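Local coordinates for putative HpcE protein (Mycolicibacterium smegmatis, PDB 6V77), which is of unproven function but belongs, as a putative HpcE protein, to the FAH family, with a zinc ion bound at an acidic site, at residues N5-I10 against V59-S64; A66-Q71 against K99-I104; V95-F100 against L169-A174. All coordinates share one frame; numbering follows the deposited sequence.

Contact 1: residues N5-I10 against V59-S64; sequences NLDGRI and VGTIGS. With SO4 (sulfate ion), chain P.
N5 and D7 grip the 59-64 segment with backbone and side-chain groups alike, a worked example of how a short strand is fastened to a hairpin. Among the backbone bonds, G63 N gives to N5 O at 2.8 Å and D7 N to T61 O at 2.9 Å. Two side-chain bonds extend them. A chi1 of 176° sets CG of N5 beside the carbonyl carbon, and ND2 donates, nearly in its own amide plane, to S64 O at 2.9 Å. D7 OD1 takes the T61 N-H at 2.7 Å from above the carboxylate plane, 47° out of it. Waters link N5 N with G63 O and D7 OD1 with T61 OG1. The apolar share is small: L6 and I62 lie side by side, L6 CD2 being 3.9 Å from I62 CG1. R9, which closes the type I' turn begun at L6, presents its guanidinium edge to a sulfate ion, probably from the crystallisation liquor, with NH1 and NH2 bonding to separate oxygens, while NE is paired with D20. The contact thus depends mainly on directed polar bonds: the D7 carboxylate ties the hairpin turn to the T61 backbone, and the N5 amide secures the opposite end.

Contact 2: residues A66-Q71 against K99-I104; sequences APLPRQ and KFVSSI
The puckered ring of P69 is met at two adjacent carbons. Its CD lies 3.6 Å from V101 CG2, and its CG approaches the terminal CD1 of I104 at 3.7 Å, so the ring is touched by V101 and I104 of the 99-104 segment. A larger flat group, the F100 ring, turns to the second subunit instead, where it meets F73 of that chain with planes about 35° apart. Close by, S102 OG bonds to Q71 OE1 of the second subunit. The general point is how one methyl can unite several partners. V101 places CG1 between its backbone N and carbonyl carbon (chi1 77°), which leaves CG2 anti to the N and directed at the 66-71 segment. There CG2 touches L68 CD1 at 3.7 Å as well as the proline, and P67 O at the same distance. L68 points its first bond away, yet its CD1 bends back to make this contact. The other I104 branch, CG2, rests 4.0 Å from A66 O. V101 lies in a 3-10 segment, where its O accepts from I104 N and F100 O accepts from both S103 N and S103 OG, the hydroxyl at 2.6 Å and in the carbonyl plane. The apolar patch borders helix 33-38, whose Q34 packs on P67 and P69 and binds L68 N, and strands 177-185 and 236-238, where I179 backs I104 and V236 backs P69.

Contact 3: residues V95-F100 against L169-A174; sequences VIFTKF and LAKSHA. With EDO (1,2-ethanediol), chain K; SO4 (sulfate ion), chain O.
K99 NZ donates to K171 O at 2.9 Å, on a lone pair and in the carbonyl plane, after bending at chi3 and chi4. The same ammonium forms a salt bridge with D152 and bonds to F176 O, so several acceptors fix it. F100 N gives to S172 OG at 2.9 Å with an angle of 160°, while that hydroxyl is also bonded to S168 O and so ties two backbones together. K171 NZ reaches the other oxygen of the same carboxylate, D152 OD2, and also S154 OG and, at 2.8 Å, oxygen O2 of a sulfate ion probably from the crystallisation liquor; its side chain comes within about 4 Å of the zinc ion. Two lysines thus share one carboxylate beside a metal. The F97 ring crosses the K171 chain at about a right angle, its CE1 a tight 3.3 Å from K171 CD. On the F100 ring, T98 CG2 lies over one face, S172 CB is at the edge in plane, and L169 CD1 is 4.1 Å from CE2. The contact lies where strand 95-97, paired with strand 72-76, meets the loop between helix 156-160 and strand 177-185, beside strand 144-155 that supplies D152.

In the fold
Along the chain, contact 1 closes before contact 2 opens, and contact 3 begins on the stretch where contact 2 ends, sharing K99 and F100 with it. The centres of contacts 1 and 2 are about 15 Å apart and those of 2 and 3 about 10 Å, whereas 1 and 3 are about 23 Å apart and do not touch. Neighbours nevertheless meet: S64 CB packs on I104 CG2 at 3.6 Å, and S103 CB on H173 O at 3.3 Å. Contacts 1 and 3 both reach the large mixed sheet. The series runs along the chain from the N-terminal hairpin to the neighbourhood of the zinc site of E121, E123 and D152, and contacts 2 and 3 also touch the second subunit.

Contact 1: residues N5-I10 against V59-S64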
ATOM      1  N   ASN B   5      -6.333 -13.792 -15.192  1.00 24.62           N
ATOM      2  CA  ASN B   5      -6.831 -12.468 -15.545  1.00 23.21           C
ATOM      3  C   ASN B   5      -6.417 -12.212 -16.992  1.00 24.52           C
ATOM      4  O   ASN B   5      -5.226 -12.160 -17.293  1.00 27.52           O
ATOM      5  CB  ASN B   5      -6.235 -11.437 -14.575  1.00 26.27           C
ATOM      6  CG  ASN B   5      -6.603 -10.005 -14.916  1.00 26.57           C
ATOM      7  OD1 ASN B   5      -7.411  -9.763 -15.809  1.00 30.69           O
ATOM      8  ND2 ASN B   5      -5.984  -9.041 -14.216  1.00 25.88           N
ATOM      9  N   LEU B   6      -7.390 -12.123 -17.897  1.00 27.37           N
ATOM     10  CA  LEU B   6      -7.115 -11.898 -19.312  1.00 29.38           C
ATOM     11  C   LEU B   6      -7.763 -10.590 -19.729  1.00 26.96           C
ATOM     12  O   LEU B   6      -8.990 -10.456 -19.653  1.00 29.35           O
ATOM     13  CB  LEU B   6      -7.630 -13.049 -20.181  1.00 27.71           C
ATOM     14  CG  LEU B   6      -6.937 -14.393 -19.944  1.00 26.11           C
ATOM     15  CD1 LEU B   6      -7.694 -15.494 -20.694  1.00 26.96           C
ATOM     16  CD2 LEU B   6      -5.469 -14.323 -20.391  1.00 27.58           C
ATOM     17  N   ASP B   7      -6.933  -9.639 -20.171  1.00 28.52           N
ATOM     18  CA  ASP B   7      -7.392  -8.301 -20.540  1.00 35.00           C
ATOM     19  C   ASP B   7      -8.291  -7.706 -19.456  1.00 30.73           C
ATOM     20  O   ASP B   7      -9.321  -7.095 -19.742  1.00 33.70           O
ATOM     21  CB  ASP B   7      -8.108  -8.323 -21.890  1.00 30.65           C
ATOM     22  CG  ASP B   7      -7.170  -8.588 -23.040  1.00 35.53           C
ATOM     23  OD1 ASP B   7      -5.951  -8.308 -22.909  1.00 37.10           O
ATOM     24  OD2 ASP B   7      -7.657  -9.055 -24.095  1.00 39.18           O
ATOM     25  N   GLY B   8      -7.902  -7.893 -18.198  1.00 29.42           N
ATOM     26  CA  GLY B   8      -8.638  -7.314 -17.081  1.00 28.11           C
ATOM     27  C   GLY B   8      -9.880  -8.054 -16.634  1.00 29.59           C
ATOM     28  O   GLY B   8     -10.524  -7.615 -15.661  1.00 32.05           O
ATOM     29  N   ARG B   9     -10.243  -9.155 -17.289  1.00 29.26           N
ATOM     30  CA  ARG B   9     -11.431  -9.938 -16.951  1.00 26.01           C
ATOM     31  C   ARG B   9     -11.018 -11.275 -16.355  1.00 25.82           C
ATOM     32  O   ARG B   9     -10.202 -11.996 -16.948  1.00 26.88           O
ATOM     33  CB  ARG B   9     -12.284 -10.191 -18.193  1.00 25.12           C
ATOM     34  CG  ARG B   9     -12.780  -8.931 -18.865  1.00 26.49           C
ATOM     35  CD  ARG B   9     -13.660  -9.276 -20.043  1.00 35.17           C
ATOM     36  NE  ARG B   9     -14.868  -9.975 -19.619  1.00 30.86           N
ATOM     37  CZ  ARG B   9     -15.975  -9.351 -19.225  1.00 32.36           C
ATOM     38  NH1 ARG B   9     -17.045 -10.049 -18.851  1.00 31.61           N
ATOM     39  NH2 ARG B   9     -16.008  -8.026 -19.197  1.00 29.35           N
ATOM     40  N   ILE B  10     -11.588 -11.625 -15.210  1.00 23.97           N
ATOM     41  CA  ILE B  10     -11.143 -12.844 -14.537  1.00 22.41           C
ATOM     42  C   ILE B  10     -11.791 -14.054 -15.195  1.00 24.63           C
ATOM     43  O   ILE B  10     -12.986 -14.047 -15.527  1.00 24.92           O
ATOM     44  CB  ILE B  10     -11.414 -12.770 -13.020  1.00 22.98           C
ATOM     45  CG1 ILE B  10     -10.690 -13.910 -12.292  1.00 25.28           C
ATOM     46  CG2 ILE B  10     -12.924 -12.773 -12.699  1.00 23.79           C
ATOM     47  CD1 ILE B  10      -9.136 -13.863 -12.385  1.00 26.36           C
ATOM     48  N   VAL B  59      -6.578 -15.913 -24.711  1.00 32.72           N
ATOM     49  CA  VAL B  59      -6.066 -14.822 -25.537  1.00 37.16           C
ATOM     50  C   VAL B  59      -6.163 -13.531 -24.743  1.00 37.40           C
ATOM     51  O   VAL B  59      -7.005 -13.391 -23.855  1.00 35.78           O
ATOM     52  CB  VAL B  59      -6.801 -14.669 -26.889  1.00 49.02           C
ATOM     53  CG1 VAL B  59      -6.521 -15.866 -27.805  1.00 52.90           C
ATOM     54  CG2 VAL B  59      -8.287 -14.462 -26.672  1.00 41.28           C
ATOM     55  N   GLY B  60      -5.280 -12.596 -25.060  1.00 31.66           N
ATOM     56  CA  GLY B  60      -5.219 -11.315 -24.386  1.00 32.27           C
ATOM     57  C   GLY B  60      -4.012 -11.220 -23.467  1.00 33.54           C
ATOM     58  O   GLY B  60      -3.249 -12.170 -23.280  1.00 36.45           O
ATOM     59  N   THR B  61      -3.859 -10.030 -22.893  1.00 30.72           N
ATOM     60  CA  THR B  61      -2.812  -9.779 -21.914  1.00 28.32           C
ATOM     61  C   THR B  61      -3.107 -10.554 -20.642  1.00 29.34           C
ATOM     62  O   THR B  61      -4.191 -10.416 -20.076  1.00 31.59           O
ATOM     63  CB  THR B  61      -2.739  -8.291 -21.572  1.00 37.65           C
ATOM     64  OG1 THR B  61      -2.469  -7.523 -22.751  1.00 37.81           O
ATOM     65  CG2 THR B  61      -1.648  -8.031 -20.532  1.00 41.23           C
ATOM     66  N   ILE B  62      -2.140 -11.336 -20.167  1.00 28.41           N
ATOM     67  CA  ILE B  62      -2.274 -11.971 -18.859  1.00 26.52           C
ATOM     68  C   ILE B  62      -1.941 -10.927 -17.803  1.00 29.52           C
ATOM     69  O   ILE B  62      -0.803 -10.453 -17.720  1.00 26.88           O
ATOM     70  CB  ILE B  62      -1.364 -13.203 -18.725  1.00 25.24           C
ATOM     71  CG1 ILE B  62      -1.656 -14.240 -19.818  1.00 26.86           C
ATOM     72  CG2 ILE B  62      -1.513 -13.801 -17.325  1.00 27.69           C
ATOM     73  CD1 ILE B  62      -0.842 -15.557 -19.687  1.00 27.72           C
ATOM     74  N   GLY B  63      -2.942 -10.547 -17.003  1.00 23.90           N
ATOM     75  CA  GLY B  63      -2.731  -9.613 -15.917  1.00 23.41           C
ATOM     76  C   GLY B  63      -2.417 -10.325 -14.619  1.00 24.55           C
ATOM     77  O   GLY B  63      -2.444 -11.553 -14.522  1.00 23.89           O
ATOM     78  N   SER B  64      -2.106  -9.531 -13.597  1.00 22.09           N
ATOM     79  CA  SER B  64      -1.974 -10.126 -12.275  1.00 22.93           C
ATOM     80  C   SER B  64      -3.303 -10.751 -11.871  1.00 23.12           C
ATOM     81  O   SER B  64      -4.368 -10.165 -12.123  1.00 23.40           O
ATOM     82  CB  SER B  64      -1.572  -9.085 -11.231  1.00 22.28           C
ATOM     83  OG  SER B  64      -1.774  -9.630  -9.933  1.00 22.94           O
TER
HETATM   84  S   SO4 P 306     -19.622  -7.266 -18.104  0.82101.40           S
HETATM   85  O1  SO4 P 306     -19.606  -8.677 -18.491  0.82 98.83           O
HETATM   86  O2  SO4 P 306     -18.624  -6.539 -18.881  0.82102.13           O
HETATM   87  O3  SO4 P 306     -19.323  -7.123 -16.683  0.82 96.63           O
HETATM   88  O4  SO4 P 306     -20.951  -6.720 -18.361  0.82109.05           O
HETATM   89  O   HOH W   1      -3.780 -13.897 -13.959  1.00 21.06           O
HETATM   90  O   HOH W   2      -5.042  -5.519 -22.887  1.00 39.33           O
HETATM   91  O   HOH W   3      -9.252 -12.091 -23.782  1.00 52.02           O
HETATM   92  O   HOH W   4      -5.139  -8.562 -18.083  1.00 38.06           O

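Contact 2: residues A66-Q71 against K99-I104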
ATOM      1  N   ALA B  66      -4.358 -10.753  -8.982  1.00 22.21           N
ATOM      2  CA  ALA B  66      -4.839  -9.775  -8.005  1.00 22.31           C
ATOM      3  C   ALA B  66      -4.259  -8.438  -8.439  1.00 25.78           C
ATOM      4  O   ALA B  66      -3.183  -8.034  -7.980  1.00 22.59           O
ATOM      5  CB  ALA B  66      -4.426 -10.145  -6.584  1.00 24.47           C
ATOM      6  N   PRO B  67      -4.926  -7.737  -9.358  1.00 20.92           N
ATOM      7  CA  PRO B  67      -4.312  -6.536  -9.941  1.00 22.88           C
ATOM      8  C   PRO B  67      -4.458  -5.280  -9.080  1.00 22.66           C
ATOM      9  O   PRO B  67      -3.694  -4.324  -9.283  1.00 21.45           O
ATOM     10  CB  PRO B  67      -5.060  -6.378 -11.271  1.00 24.54           C
ATOM     11  CG  PRO B  67      -6.416  -6.971 -11.000  1.00 24.27           C
ATOM     12  CD  PRO B  67      -6.183  -8.115 -10.035  1.00 22.39           C
ATOM     13  N   LEU B  68      -5.397  -5.236  -8.128  1.00 22.77           N
ATOM     14  CA  LEU B  68      -5.596  -4.027  -7.314  1.00 24.41           C
ATOM     15  C   LEU B  68      -5.833  -4.389  -5.845  1.00 22.78           C
ATOM     16  O   LEU B  68      -6.880  -4.069  -5.264  1.00 24.35           O
ATOM     17  CB  LEU B  68      -6.742  -3.186  -7.874  1.00 23.75           C
ATOM     18  CG  LEU B  68      -6.874  -1.770  -7.270  1.00 39.92           C
ATOM     19  CD1 LEU B  68      -5.575  -0.951  -7.329  1.00 49.88           C
ATOM     20  CD2 LEU B  68      -8.021  -0.988  -7.901  1.00 43.40           C
ATOM     21  N   PRO B  69      -4.854  -5.022  -5.201  1.00 22.10           N
ATOM     22  CA  PRO B  69      -5.017  -5.357  -3.785  1.00 20.62           C
ATOM     23  C   PRO B  69      -5.086  -4.085  -2.945  1.00 19.39           C
ATOM     24  O   PRO B  69      -4.408  -3.099  -3.222  1.00 21.08           O
ATOM     25  CB  PRO B  69      -3.770  -6.188  -3.456  1.00 19.58           C
ATOM     26  CG  PRO B  69      -2.751  -5.771  -4.518  1.00 22.79           C
ATOM     27  CD  PRO B  69      -3.546  -5.456  -5.743  1.00 20.78           C
ATOM     28  N   ARG B  70      -5.932  -4.121  -1.911  1.00 20.56           N
ATOM     29  CA  ARG B  70      -5.991  -2.989  -0.989  1.00 22.76           C
ATOM     30  C   ARG B  70      -4.683  -2.816  -0.226  1.00 22.98           C
ATOM     31  O   ARG B  70      -4.265  -1.682   0.047  1.00 24.50           O
ATOM     32  CB  ARG B  70      -7.168  -3.183  -0.037  1.00 20.10           C
ATOM     33  CG  ARG B  70      -8.475  -3.035  -0.786  1.00 22.16           C
ATOM     34  CD  ARG B  70      -9.641  -3.656  -0.032  1.00 33.68           C
ATOM     35  NE  ARG B  70     -10.157  -2.750   0.971  1.00 38.70           N
ATOM     36  CZ  ARG B  70     -11.289  -2.968   1.647  1.00 49.74           C
ATOM     37  NH1 ARG B  70     -12.010  -4.061   1.410  1.00 37.23           N
ATOM     38  NH2 ARG B  70     -11.703  -2.095   2.555  1.00 51.17           N
ATOM     39  N   GLN B  71      -4.045  -3.925   0.156  1.00 19.32           N
ATOM     40  CA  GLN B  71      -2.794  -3.903   0.896  1.00 18.26           C
ATOM     41  C   GLN B  71      -1.870  -4.924   0.261  1.00 21.78           C
ATOM     42  O   GLN B  71      -2.324  -6.010  -0.108  1.00 18.99           O
ATOM     43  CB  GLN B  71      -3.002  -4.256   2.376  1.00 19.58           C
ATOM     44  CG  GLN B  71      -3.923  -3.259   3.082  1.00 19.35           C
ATOM     45  CD  GLN B  71      -4.285  -3.671   4.506  1.00 20.48           C
ATOM     46  OE1 GLN B  71      -4.205  -2.848   5.430  1.00 19.75           O
ATOM     47  NE2 GLN B  71      -4.684  -4.933   4.695  1.00 19.67           N
ATOM     48  N   LYS B  99       5.073  -3.228  -1.746  1.00 21.48           N
ATOM     49  CA  LYS B  99       5.375  -2.966  -3.147  1.00 21.64           C
ATOM     50  C   LYS B  99       4.147  -2.240  -3.679  1.00 19.74           C
ATOM     51  O   LYS B  99       3.048  -2.808  -3.689  1.00 20.76           O
ATOM     52  CB  LYS B  99       5.678  -4.271  -3.894  1.00 22.38           C
ATOM     53  CG  LYS B  99       7.049  -4.860  -3.509  1.00 22.42           C
ATOM     54  CD  LYS B  99       7.203  -6.364  -3.844  1.00 23.21           C
ATOM     55  CE  LYS B  99       7.338  -6.613  -5.336  1.00 25.57           C
ATOM     56  NZ  LYS B  99       8.475  -5.885  -5.967  1.00 22.15           N
ATOM     57  N   PHE B 100       4.316  -0.968  -4.046  1.00 21.00           N
ATOM     58  CA  PHE B 100       3.145  -0.134  -4.318  1.00 22.04           C
ATOM     59  C   PHE B 100       2.369  -0.672  -5.515  1.00 24.85           C
ATOM     60  O   PHE B 100       2.952  -1.228  -6.449  1.00 23.31           O
ATOM     61  CB  PHE B 100       3.579   1.318  -4.529  1.00 22.44           C
ATOM     62  CG  PHE B 100       4.090   1.972  -3.260  1.00 21.44           C
ATOM     63  CD1 PHE B 100       3.190   2.305  -2.234  1.00 22.49           C
ATOM     64  CD2 PHE B 100       5.441   2.190  -3.055  1.00 23.35           C
ATOM     65  CE1 PHE B 100       3.639   2.881  -1.061  1.00 24.89           C
ATOM     66  CE2 PHE B 100       5.901   2.773  -1.878  1.00 22.34           C
ATOM     67  CZ  PHE B 100       4.991   3.115  -0.878  1.00 24.53           C
ATOM     68  N   VAL B 101       1.036  -0.549  -5.453  1.00 20.69           N
ATOM     69  CA  VAL B 101       0.179  -1.250  -6.406  1.00 19.60           C
ATOM     70  C   VAL B 101       0.412  -0.813  -7.854  1.00 22.57           C
ATOM     71  O   VAL B 101       0.197  -1.611  -8.775  1.00 24.72           O
ATOM     72  CB  VAL B 101      -1.313  -1.103  -5.994  1.00 24.10           C
ATOM     73  CG1 VAL B 101      -1.887   0.271  -6.338  1.00 22.00           C
ATOM     74  CG2 VAL B 101      -2.147  -2.213  -6.603  1.00 29.87           C
ATOM     75  N   SER B 102       0.900   0.409  -8.089  1.00 20.35           N
ATOM     76  CA  SER B 102       1.172   0.832  -9.457  1.00 20.79           C
ATOM     77  C   SER B 102       2.267  -0.003 -10.122  1.00 23.52           C
ATOM     78  O   SER B 102       2.370   0.042 -11.346  1.00 22.84           O
ATOM     79  CB  SER B 102       1.581   2.312  -9.535  1.00 21.16           C
ATOM     80  OG  SER B 102       2.690   2.594  -8.702  1.00 21.42           O
ATOM     81  N   SER B 103       3.069  -0.745  -9.347  1.00 20.82           N
ATOM     82  CA  SER B 103       4.127  -1.601  -9.884  1.00 21.69           C
ATOM     83  C   SER B 103       3.655  -3.008 -10.200  1.00 25.64           C
ATOM     84  O   SER B 103       4.429  -3.795 -10.757  1.00 23.51           O
ATOM     85  CB  SER B 103       5.296  -1.700  -8.892  1.00 21.09           C
ATOM     86  OG  SER B 103       4.913  -2.445  -7.745  1.00 23.33           O
ATOM     87  N   ILE B 104       2.428  -3.363  -9.834  1.00 20.59           N
ATOM     88  CA  ILE B 104       1.955  -4.727 -10.034  1.00 20.52           C
ATOM     89  C   ILE B 104       1.525  -4.889 -11.484  1.00 28.56           C
ATOM     90  O   ILE B 104       0.799  -4.049 -12.029  1.00 23.77           O
ATOM     91  CB  ILE B 104       0.809  -5.054  -9.062  1.00 22.23           C
ATOM     92  CG1 ILE B 104       1.371  -5.216  -7.648  1.00 25.75           C
ATOM     93  CG2 ILE B 104       0.049  -6.330  -9.518  1.00 22.81           C
ATOM     94  CD1 ILE B 104       0.311  -5.476  -6.579  1.00 29.11           C
TER
HETATM   95  O   HOH W   5      -2.189  -4.658 -11.927  1.00 44.59           O

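Contact 3: residues V95-F100 against L169-A174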
ATOM      1  N   VAL B  95      10.235  -9.268   8.472  1.00 25.99           N
ATOM      2  CA  VAL B  95      10.574  -7.923   8.015  1.00 24.20           C
ATOM      3  C   VAL B  95       9.545  -7.538   6.958  1.00 25.83           C
ATOM      4  O   VAL B  95       9.430  -8.215   5.933  1.00 26.71           O
ATOM      5  CB  VAL B  95      11.997  -7.891   7.433  1.00 28.41           C
ATOM      6  CG1 VAL B  95      12.323  -6.508   6.909  1.00 35.18           C
ATOM      7  CG2 VAL B  95      13.023  -8.335   8.475  1.00 29.81           C
ATOM      8  N   ILE B  96       8.767  -6.482   7.208  1.00 22.32           N
ATOM      9  CA  ILE B  96       7.597  -6.192   6.383  1.00 21.26           C
ATOM     10  C   ILE B  96       7.743  -4.826   5.714  1.00 27.07           C
ATOM     11  O   ILE B  96       7.990  -3.815   6.386  1.00 22.46           O
ATOM     12  CB  ILE B  96       6.291  -6.254   7.203  1.00 21.83           C
ATOM     13  CG1 ILE B  96       6.122  -7.648   7.855  1.00 21.78           C
ATOM     14  CG2 ILE B  96       5.109  -5.878   6.314  1.00 21.90           C
ATOM     15  CD1 ILE B  96       6.021  -8.823   6.868  1.00 20.52           C
ATOM     16  N   PHE B  97       7.545  -4.797   4.398  1.00 20.70           N
ATOM     17  CA  PHE B  97       7.464  -3.547   3.650  1.00 23.66           C
ATOM     18  C   PHE B  97       6.375  -3.724   2.599  1.00 22.93           C
ATOM     19  O   PHE B  97       5.550  -4.639   2.677  1.00 21.75           O
ATOM     20  CB  PHE B  97       8.827  -3.151   3.056  1.00 22.51           C
ATOM     21  CG  PHE B  97       9.536  -4.271   2.380  1.00 24.06           C
ATOM     22  CD1 PHE B  97       9.353  -4.503   1.032  1.00 23.81           C
ATOM     23  CD2 PHE B  97      10.395  -5.095   3.087  1.00 27.77           C
ATOM     24  CE1 PHE B  97      10.014  -5.556   0.399  1.00 24.75           C
ATOM     25  CE2 PHE B  97      11.048  -6.156   2.458  1.00 28.73           C
ATOM     26  CZ  PHE B  97      10.859  -6.384   1.123  1.00 29.20           C
ATOM     27  N   THR B  98       6.316  -2.826   1.627  1.00 21.37           N
ATOM     28  CA  THR B  98       5.257  -2.959   0.636  1.00 22.98           C
ATOM     29  C   THR B  98       5.861  -2.838  -0.756  1.00 21.14           C
ATOM     30  O   THR B  98       7.023  -2.462  -0.931  1.00 23.06           O
ATOM     31  CB  THR B  98       4.130  -1.919   0.851  1.00 19.46           C
ATOM     32  OG1 THR B  98       2.973  -2.311   0.092  1.00 20.82           O
ATOM     33  CG2 THR B  98       4.592  -0.510   0.425  1.00 21.04           C
ATOM     34  N   LYS B  99       5.073  -3.228  -1.746  1.00 21.48           N
ATOM     35  CA  LYS B  99       5.375  -2.966  -3.147  1.00 21.64           C
ATOM     36  C   LYS B  99       4.147  -2.240  -3.679  1.00 19.74           C
ATOM     37  O   LYS B  99       3.048  -2.808  -3.689  1.00 20.76           O
ATOM     38  CB  LYS B  99       5.678  -4.271  -3.894  1.00 22.38           C
ATOM     39  CG  LYS B  99       7.049  -4.860  -3.509  1.00 22.42           C
ATOM     40  CD  LYS B  99       7.203  -6.364  -3.844  1.00 23.21           C
ATOM     41  CE  LYS B  99       7.338  -6.613  -5.336  1.00 25.57           C
ATOM     42  NZ  LYS B  99       8.475  -5.885  -5.967  1.00 22.15           N
ATOM     43  N   PHE B 100       4.316  -0.968  -4.046  1.00 21.00           N
ATOM     44  CA  PHE B 100       3.145  -0.134  -4.318  1.00 22.04           C
ATOM     45  C   PHE B 100       2.369  -0.672  -5.515  1.00 24.85           C
ATOM     46  O   PHE B 100       2.952  -1.228  -6.449  1.00 23.31           O
ATOM     47  CB  PHE B 100       3.579   1.318  -4.529  1.00 22.44           C
ATOM     48  CG  PHE B 100       4.090   1.972  -3.260  1.00 21.44           C
ATOM     49  CD1 PHE B 100       3.190   2.305  -2.234  1.00 22.49           C
ATOM     50  CD2 PHE B 100       5.441   2.190  -3.055  1.00 23.35           C
ATOM     51  CE1 PHE B 100       3.639   2.881  -1.061  1.00 24.89           C
ATOM     52  CE2 PHE B 100       5.901   2.773  -1.878  1.00 22.34           C
ATOM     53  CZ  PHE B 100       4.991   3.115  -0.878  1.00 24.53           C
ATOM     54  N   LEU B 169      10.165   1.633  -2.121  1.00 24.62           N
ATOM     55  CA  LEU B 169      10.189   2.390  -3.369  1.00 24.96           C
ATOM     56  C   LEU B 169      11.089   1.723  -4.404  1.00 25.22           C
ATOM     57  O   LEU B 169      10.714   1.609  -5.578  1.00 25.87           O
ATOM     58  CB  LEU B 169      10.649   3.826  -3.101  1.00 28.89           C
ATOM     59  CG  LEU B 169      10.133   4.867  -4.090  1.00 34.84           C
ATOM     60  CD1 LEU B 169       8.611   4.927  -4.094  1.00 28.71           C
ATOM     61  CD2 LEU B 169      10.752   6.250  -3.810  1.00 34.29           C
ATOM     62  N   ALA B 170      12.253   1.232  -3.971  1.00 25.66           N
ATOM     63  CA  ALA B 170      13.182   0.532  -4.861  1.00 26.66           C
ATOM     64  C   ALA B 170      12.594  -0.729  -5.472  1.00 25.24           C
ATOM     65  O   ALA B 170      13.115  -1.223  -6.491  1.00 25.48           O
ATOM     66  CB  ALA B 170      14.444   0.151  -4.096  1.00 30.40           C
ATOM     67  N   LYS B 171      11.557  -1.283  -4.850  1.00 24.42           N
ATOM     68  CA  LYS B 171      10.873  -2.477  -5.318  1.00 23.74           C
ATOM     69  C   LYS B 171       9.556  -2.151  -6.001  1.00 23.25           C
ATOM     70  O   LYS B 171       8.760  -3.058  -6.245  1.00 22.73           O
ATOM     71  CB  LYS B 171      10.657  -3.432  -4.150  1.00 23.28           C
ATOM     72  CG  LYS B 171      11.993  -3.911  -3.543  1.00 24.58           C
ATOM     73  CD  LYS B 171      11.744  -4.487  -2.157  1.00 24.83           C
ATOM     74  CE  LYS B 171      12.969  -5.168  -1.582  1.00 26.97           C
ATOM     75  NZ  LYS B 171      13.240  -6.475  -2.279  1.00 27.49           N
ATOM     76  N   SER B 172       9.340  -0.874  -6.367  1.00 23.58           N
ATOM     77  CA  SER B 172       8.056  -0.430  -6.901  1.00 23.22           C
ATOM     78  C   SER B 172       8.204   0.359  -8.191  1.00 23.77           C
ATOM     79  O   SER B 172       7.301   1.122  -8.553  1.00 23.73           O
ATOM     80  CB  SER B 172       7.292   0.408  -5.864  1.00 23.05           C
ATOM     81  OG  SER B 172       7.068  -0.365  -4.709  1.00 22.58           O
ATOM     82  N   HIS B 173       9.348   0.236  -8.879  1.00 24.36           N
ATOM     83  CA  HIS B 173       9.438   0.776 -10.221  1.00 24.88           C
ATOM     84  C   HIS B 173       8.401   0.114 -11.117  1.00 24.41           C
ATOM     85  O   HIS B 173       7.862  -0.942 -10.796  1.00 23.86           O
ATOM     86  CB  HIS B 173      10.830   0.530 -10.808  1.00 25.60           C
ATOM     87  CG  HIS B 173      11.891   1.396 -10.213  1.00 26.34           C
ATOM     88  ND1 HIS B 173      12.273   2.595 -10.778  1.00 27.64           N
ATOM     89  CD2 HIS B 173      12.672   1.227  -9.121  1.00 27.66           C
ATOM     90  CE1 HIS B 173      13.242   3.130 -10.057  1.00 32.81           C
ATOM     91  NE2 HIS B 173      13.509   2.318  -9.049  1.00 31.07           N
ATOM     92  N   ALA B 174       8.130   0.732 -12.262  1.00 24.83           N
ATOM     93  CA  ALA B 174       7.163   0.142 -13.188  1.00 24.54           C
ATOM     94  C   ALA B 174       7.542  -1.295 -13.519  1.00 24.34           C
ATOM     95  O   ALA B 174       8.684  -1.575 -13.901  1.00 24.84           O
ATOM     96  CB  ALA B 174       7.091   0.965 -14.474  1.00 27.72           C
TER
HETATM   97  C1  EDO K 301      10.813   4.796 -13.695  1.00 50.87           C
HETATM   98  O1  EDO K 301      11.905   4.329 -12.885  1.00 49.07           O
HETATM   99  C2  EDO K 301       9.602   3.859 -13.616  1.00 42.19           C
HETATM  100  O2  EDO K 301       9.533   3.276 -12.306  1.00 22.61           O
HETATM  101  S   SO4 O 305      15.028  -8.268   0.430  0.85 43.76           S
HETATM  102  O1  SO4 O 305      16.169  -9.134   0.705  0.85 48.99           O
HETATM  103  O2  SO4 O 305      15.316  -7.345  -0.670  0.85 38.42           O
HETATM  104  O3  SO4 O 305      13.853  -9.062   0.062  0.85 53.76           O
HETATM  105  O4  SO4 O 305      14.692  -7.523   1.642  0.85 44.99           O